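PDB 6A5K: histone-lysine N-methyltransferase, H3 lysine-9 specific SUVH6, which transfers methyl groups from S-adenosylmethionine to histone H3 to write the H3K9 mark, and probably links it to non-CG DNA methylation through its SRA domain. Local coordinates for residues R239-E252 with A258-Y272. The protein carries 1 engineered substitution. Sequence-based numbering, arbitrary orientation.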
loop_
_atom_site.group_PDB
_atom_site.type_symbol
_atom_site.label_atom_id
_atom_site.label_comp_id
_atom_site.label_asym_id
_atom_site.label_seq_id
_atom_site.Cartn_x
_atom_site.Cartn_y
_atom_site.Cartn_z
ATOM N N ARG A 239 -8.604 -18.082 -16.785
ATOM C CA ARG A 239 -7.401 -17.631 -16.080
ATOM C C ARG A 239 -6.435 -18.758 -15.728
ATOM O O ARG A 239 -6.782 -19.693 -15.000
ATOM C CB ARG A 239 -7.772 -16.882 -14.804
ATOM C CG ARG A 239 -6.559 -16.268 -14.126
ATOM C CD ARG A 239 -6.894 -15.661 -12.792
ATOM N NE ARG A 239 -5.702 -15.110 -12.161
ATOM C CZ ARG A 239 -5.658 -14.659 -10.914
ATOM N NH1 ARG A 239 -6.743 -14.687 -10.154
ATOM N NH2 ARG A 239 -4.525 -14.176 -10.429
ATOM N N GLU A 240 -5.222 -18.654 -16.261
ATOM C CA GLU A 240 -4.200 -19.674 -16.079
ATOM C C GLU A 240 -3.856 -19.890 -14.614
ATOM O O GLU A 240 -3.762 -18.936 -13.840
ATOM C CB GLU A 240 -2.932 -19.304 -16.855
ATOM C CG GLU A 240 -2.856 -19.904 -18.254
ATOM C CD GLU A 240 -3.386 -18.968 -19.322
ATOM O OE1 GLU A 240 -3.018 -17.774 -19.303
ATOM O OE2 GLU A 240 -4.171 -19.425 -20.179
ATOM N N GLY A 241 -3.684 -21.154 -14.240
ATOM C CA GLY A 241 -3.144 -21.499 -12.937
ATOM C C GLY A 241 -4.114 -21.600 -11.774
ATOM O O GLY A 241 -3.711 -21.964 -10.669
ATOM N N LEU A 242 -5.383 -21.285 -12.006
ATOM C CA LEU A 242 -6.379 -21.355 -10.938
ATOM C C LEU A 242 -6.500 -22.780 -10.382
ATOM O O LEU A 242 -6.815 -23.722 -11.113
ATOM C CB LEU A 242 -7.734 -20.858 -11.436
ATOM C CG LEU A 242 -8.841 -20.723 -10.387
ATOM C CD1 LEU A 242 -8.412 -19.783 -9.281
ATOM C CD2 LEU A 242 -10.142 -20.248 -11.027
ATOM N N CYS A 243 -6.235 -22.919 -9.087
ATOM C CA CYS A 243 -6.217 -24.208 -8.395
ATOM C C CYS A 243 -7.495 -24.453 -7.618
ATOM O O CYS A 243 -8.045 -25.547 -7.627
ATOM C CB CYS A 243 -5.046 -24.276 -7.406
ATOM S SG CYS A 243 -3.433 -23.988 -8.087
ATOM N N LYS A 244 -7.937 -23.419 -6.917
ATOM C CA LYS A 244 -9.023 -23.531 -5.956
ATOM C C LYS A 244 -9.782 -22.214 -5.913
ATOM O O LYS A 244 -9.170 -21.150 -5.863
ATOM C CB LYS A 244 -8.470 -23.882 -4.570
ATOM C CG LYS A 244 -9.491 -24.423 -3.578
ATOM C CD LYS A 244 -8.810 -25.314 -2.541
ATOM C CE LYS A 244 -9.781 -25.772 -1.459
ATOM N NZ LYS A 244 -10.763 -26.772 -1.958
ATOM N N LEU A 245 -11.107 -22.276 -5.935
ATOM C CA LEU A 245 -11.905 -21.056 -5.923
ATOM C C LEU A 245 -11.878 -20.388 -4.545
ATOM O O LEU A 245 -11.875 -19.158 -4.434
ATOM C CB LEU A 245 -13.351 -21.352 -6.331
ATOM C CG LEU A 245 -13.655 -21.632 -7.808
ATOM C CD1 LEU A 245 -12.971 -20.611 -8.701
ATOM C CD2 LEU A 245 -13.293 -23.061 -8.223
ATOM N N ASP A 246 -11.849 -21.201 -3.496
ATOM C CA ASP A 246 -11.962 -20.675 -2.142
ATOM C C ASP A 246 -11.253 -21.557 -1.117
ATOM O O ASP A 246 -11.790 -22.579 -0.705
ATOM C CB ASP A 246 -13.441 -20.519 -1.773
ATOM C CG ASP A 246 -13.647 -19.770 -0.472
ATOM O OD1 ASP A 246 -12.671 -19.181 0.047
ATOM O OD2 ASP A 246 -14.793 -19.761 0.024
ATOM N N ILE A 247 -10.056 -21.149 -0.695
ATOM C CA ILE A 247 -9.312 -21.900 0.317
ATOM C C ILE A 247 -9.978 -21.838 1.696
ATOM O O ILE A 247 -9.635 -22.611 2.592
ATOM C CB ILE A 247 -7.861 -21.398 0.459
ATOM C CG1 ILE A 247 -7.837 -19.943 0.937
ATOM C CG2 ILE A 247 -7.103 -21.547 -0.860
ATOM C CD1 ILE A 247 -6.502 -19.516 1.481
ATOM N N SER A 248 -10.915 -20.911 1.871
ATOM C CA SER A 248 -11.646 -20.806 3.130
ATOM C C SER A 248 -12.914 -21.653 3.080
ATOM O O SER A 248 -13.493 -21.982 4.116
ATOM C CB SER A 248 -12.001 -19.351 3.433
ATOM O OG SER A 248 -13.218 -18.995 2.800
ATOM N N GLU A 249 -13.338 -21.984 1.862
ATOM C CA GLU A 249 -14.516 -22.818 1.621
ATOM C C GLU A 249 -15.793 -22.275 2.259
ATOM O O GLU A 249 -16.552 -23.022 2.877
ATOM C CB GLU A 249 -14.261 -24.246 2.106
ATOM C CG GLU A 249 -13.323 -25.035 1.207
ATOM C CD GLU A 249 -12.848 -26.326 1.844
ATOM O OE1 GLU A 249 -12.066 -26.260 2.817
ATOM O OE2 GLU A 249 -13.263 -27.406 1.377
ATOM N N GLY A 250 -16.026 -20.976 2.100
ATOM C CA GLY A 250 -17.280 -20.370 2.511
ATOM C C GLY A 250 -17.234 -19.659 3.849
ATOM O O GLY A 250 -18.179 -18.959 4.212
ATOM N N LYS A 251 -16.137 -19.827 4.582
ATOM C CA LYS A 251 -16.023 -19.231 5.910
ATOM C C LYS A 251 -15.762 -17.731 5.832
ATOM O O LYS A 251 -16.367 -16.952 6.571
ATOM C CB LYS A 251 -14.927 -19.930 6.714
ATOM C CG LYS A 251 -15.275 -21.368 7.074
ATOM C CD LYS A 251 -14.067 -22.128 7.586
ATOM C CE LYS A 251 -14.464 -23.502 8.102
ATOM N NZ LYS A 251 -13.278 -24.384 8.304
ATOM N N GLU A 252 -14.863 -17.322 4.942
ATOM C CA GLU A 252 -14.685 -15.903 4.677
ATOM C C GLU A 252 -15.892 -15.393 3.907
ATOM O O GLU A 252 -16.482 -16.128 3.118
ATOM C CB GLU A 252 -13.395 -15.636 3.892
ATOM C CG GLU A 252 -12.112 -15.981 4.636
ATOM C CD GLU A 252 -11.747 -14.967 5.708
ATOM O OE1 GLU A 252 -12.533 -14.021 5.947
ATOM O OE2 GLU A 252 -10.666 -15.119 6.313
ATOM N N ALA A 258 -6.772 -19.667 -5.083
ATOM C CA ALA A 258 -5.369 -20.051 -5.159
ATOM C C ALA A 258 -4.940 -20.206 -6.616
ATOM O O ALA A 258 -5.595 -20.896 -7.409
ATOM C CB ALA A 258 -5.128 -21.335 -4.398
ATOM N N VAL A 259 -3.829 -19.564 -6.956
ATOM C CA VAL A 259 -3.311 -19.585 -8.316
ATOM C C VAL A 259 -1.882 -20.124 -8.329
ATOM O O VAL A 259 -1.043 -19.716 -7.529
ATOM C CB VAL A 259 -3.346 -18.173 -8.950
ATOM C CG1 VAL A 259 -2.671 -18.170 -10.319
ATOM C CG2 VAL A 259 -4.779 -17.671 -9.052
ATOM N N ASN A 260 -1.611 -21.060 -9.228
ATOM C CA ASN A 260 -0.261 -21.590 -9.373
ATOM C C ASN A 260 0.106 -21.675 -10.851
ATOM O O ASN A 260 -0.419 -22.507 -11.584
ATOM C CB ASN A 260 -0.144 -22.966 -8.708
ATOM C CG ASN A 260 1.285 -23.491 -8.676
ATOM O OD1 ASN A 260 2.162 -23.004 -9.391
ATOM N ND2 ASN A 260 1.521 -24.500 -7.841
ATOM N N GLU A 261 1.000 -20.799 -11.283
ATOM C CA GLU A 261 1.451 -20.796 -12.668
ATOM C C GLU A 261 2.905 -21.239 -12.746
ATOM O O GLU A 261 3.556 -21.093 -13.779
ATOM C CB GLU A 261 1.275 -19.406 -13.282
ATOM C CG GLU A 261 -0.105 -18.813 -13.053
ATOM C CD GLU A 261 -0.264 -17.441 -13.676
ATOM O OE1 GLU A 261 -0.493 -16.468 -12.926
ATOM O OE2 GLU A 261 -0.161 -17.338 -14.918
ATOM N N ILE A 262 3.399 -21.791 -11.645
ATOM C CA ILE A 262 4.802 -22.173 -11.528
ATOM C C ILE A 262 4.989 -23.680 -11.669
ATOM O O ILE A 262 5.849 -24.145 -12.416
ATOM C CB ILE A 262 5.393 -21.724 -10.178
ATOM C CG1 ILE A 262 5.246 -20.207 -9.998
ATOM C CG2 ILE A 262 6.848 -22.152 -10.063
ATOM C CD1 ILE A 262 5.801 -19.399 -11.158
ATOM N N ASP A 263 4.183 -24.438 -10.935
ATOM C CA ASP A 263 4.275 -25.896 -10.936
ATOM C C ASP A 263 2.889 -26.532 -10.805
ATOM O O ASP A 263 1.876 -25.885 -11.078
ATOM C CB ASP A 263 5.205 -26.366 -9.812
ATOM C CG ASP A 263 4.874 -25.730 -8.472
ATOM O OD1 ASP A 263 3.688 -25.733 -8.085
ATOM O OD2 ASP A 263 5.800 -25.201 -7.817
ATOM N N ASP A 264 2.848 -27.792 -10.386
ATOM C CA ASP A 264 1.587 -28.528 -10.319
ATOM C C ASP A 264 1.062 -28.649 -8.889
ATOM O O ASP A 264 0.019 -29.258 -8.652
ATOM C CB ASP A 264 1.757 -29.918 -10.937
ATOM C CG ASP A 264 2.195 -29.860 -12.389
ATOM O OD1 ASP A 264 1.656 -29.018 -13.140
ATOM O OD2 ASP A 264 3.079 -30.654 -12.778
ATOM N N GLU A 265 1.787 -28.053 -7.948
ATOM C CA GLU A 265 1.425 -28.073 -6.532
ATOM C C GLU A 265 0.050 -27.462 -6.253
ATOM O O GLU A 265 -0.325 -26.456 -6.847
ATOM C CB GLU A 265 2.481 -27.326 -5.719
ATOM C CG GLU A 265 3.240 -28.153 -4.706
ATOM C CD GLU A 265 4.352 -27.354 -4.052
ATOM O OE1 GLU A 265 5.397 -27.153 -4.709
ATOM O OE2 GLU A 265 4.176 -26.910 -2.895
ATOM N N LYS A 266 -0.699 -28.083 -5.349
ATOM C CA LYS A 266 -1.957 -27.521 -4.869
ATOM C C LYS A 266 -1.700 -26.946 -3.484
ATOM O O LYS A 266 -0.681 -27.272 -2.874
ATOM C CB LYS A 266 -3.062 -28.584 -4.846
ATOM C CG LYS A 266 -3.855 -28.677 -6.148
ATOM C CD LYS A 266 -2.981 -29.160 -7.294
ATOM C CE LYS A 266 -3.756 -29.265 -8.595
ATOM N NZ LYS A 266 -2.899 -29.800 -9.688
ATOM N N PRO A 267 -2.596 -26.070 -2.988
ATOM C CA PRO A 267 -2.351 -25.446 -1.679
ATOM C C PRO A 267 -2.204 -26.463 -0.554
ATOM O O PRO A 267 -2.827 -27.522 -0.608
ATOM C CB PRO A 267 -3.591 -24.575 -1.464
ATOM C CG PRO A 267 -4.108 -24.315 -2.834
ATOM C CD PRO A 267 -3.815 -25.541 -3.629
ATOM N N PRO A 268 -1.378 -26.145 0.454
ATOM C CA PRO A 268 -1.100 -27.090 1.539
ATOM C C PRO A 268 -2.311 -27.359 2.417
ATOM O O PRO A 268 -3.268 -26.585 2.460
ATOM C CB PRO A 268 0.003 -26.392 2.339
ATOM C CG PRO A 268 -0.195 -24.946 2.062
ATOM C CD PRO A 268 -0.656 -24.873 0.635
ATOM N N LEU A 269 -2.249 -28.480 3.121
ATOM C CA LEU A 269 -3.347 -28.939 3.948
ATOM C C LEU A 269 -3.369 -28.188 5.269
ATOM O O LEU A 269 -2.338 -28.068 5.930
ATOM C CB LEU A 269 -3.217 -30.445 4.179
ATOM C CG LEU A 269 -4.218 -31.169 5.066
ATOM C CD1 LEU A 269 -5.578 -31.160 4.401
ATOM C CD2 LEU A 269 -3.745 -32.597 5.297
ATOM N N PHE A 270 -4.539 -27.665 5.628
ATOM C CA PHE A 270 -4.766 -27.024 6.924
ATOM C C PHE A 270 -6.254 -26.740 7.092
ATOM O O PHE A 270 -7.004 -26.752 6.121
ATOM C CB PHE A 270 -3.952 -25.722 7.065
ATOM C CG PHE A 270 -4.488 -24.576 6.252
ATOM C CD1 PHE A 270 -4.254 -24.507 4.887
ATOM C CD2 PHE A 270 -5.222 -23.565 6.852
ATOM C CE1 PHE A 270 -4.752 -23.458 4.134
ATOM C CE2 PHE A 270 -5.719 -22.509 6.104
ATOM C CZ PHE A 270 -5.481 -22.454 4.749
ATOM N N THR A 271 -6.679 -26.478 8.322
ATOM C CA THR A 271 -8.072 -26.128 8.586
ATOM C C THR A 271 -8.254 -24.613 8.619
ATOM O O THR A 271 -7.679 -23.930 9.468
ATOM C CB THR A 271 -8.561 -26.733 9.916
ATOM O OG1 THR A 271 -8.346 -28.150 9.902
ATOM C CG2 THR A 271 -10.044 -26.450 10.133
ATOM N N TYR A 272 -9.055 -24.086 7.699
ATOM C CA TYR A 272 -9.237 -22.644 7.635
ATOM C C TYR A 272 -10.092 -22.169 8.797
ATOM O O TYR A 272 -11.141 -22.740 9.076
ATOM C CB TYR A 272 -9.873 -22.207 6.305
ATOM C CG TYR A 272 -9.626 -20.739 6.027
ATOM C CD1 TYR A 272 -10.403 -19.756 6.627
ATOM C CD2 TYR A 272 -8.593 -20.339 5.195
ATOM C CE1 TYR A 272 -10.162 -18.407 6.398
ATOM C CE2 TYR A 272 -8.340 -18.997 4.959
ATOM C CZ TYR A 272 -9.128 -18.036 5.558
ATOM O OH TYR A 272 -8.867 -16.707 5.317
HETATM O O HOH W 1 -3.453 -16.023 -13.292
HETATM O O HOH W 2 -2.296 -13.597 -12.379
HETATM O O HOH W 3 -10.943 -25.646 5.842
#
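Ser248 lies over one face of the Tyr272 ring: its CB stands 3.5 Å from the ring centroid and 10° off the normal, a CH-pi contact. Glu252 OE2 lies at the ring's edge, in plane, and accepts from Tyr272 OH at 2.6 Å on its anti lone pair; its carboxylate is turned 76° from the ring. Tyr272 OH is also hydrogen-bonded with Val449 N, so two partners hold the hydroxyl. The Ile247 side chain crosses the ring obliquely, its CD1 4.0 Å from Tyr272 CE2. Were Tyr272 an alanine, Glu252 OE2 would probably lose its hydroxyl donor and a gap open beside Ser248 and Ile247. The extended chain of Lys251 runs past the tyrosine backbone, where NZ donates to Tyr272 O in the carbonyl plane (2.8 Å).

Over the second flat group, the Arg239 guanidinium, Val259 CG2 sits 3.6 Å above the centre, while a water occupies the edge in plane. Arg239 CG anti to the backbone N (chi1 -174°) and a straight chain beyond carry the guanidinium over to Val259, and NH2 also forms a salt bridge with Glu356.

Between these ends the backbones pair antiparallel. Asn260 N donates to Gly241 O, and Ala258 O accepts from Cys243 N at 2.7 Å and, weakly, from Lys244 N; both residues facing Ala258 define a classic beta bulge. Gly241 has positive phi, and a CB there would collide with Glu261 CG and Asn260 O. Cys243 SG packs 3.5 Å from Asn260 CB.

Strand 242-244 is one edge strand, within this chain, of a mixed sheet running through 257-259 and 355-359, whose Ile357 touches Ala258 and Pro267, to 365-369, linking Pre-SET residues to the SET range; strand 271-272 lies outside it, pairing in parallel with 446-447.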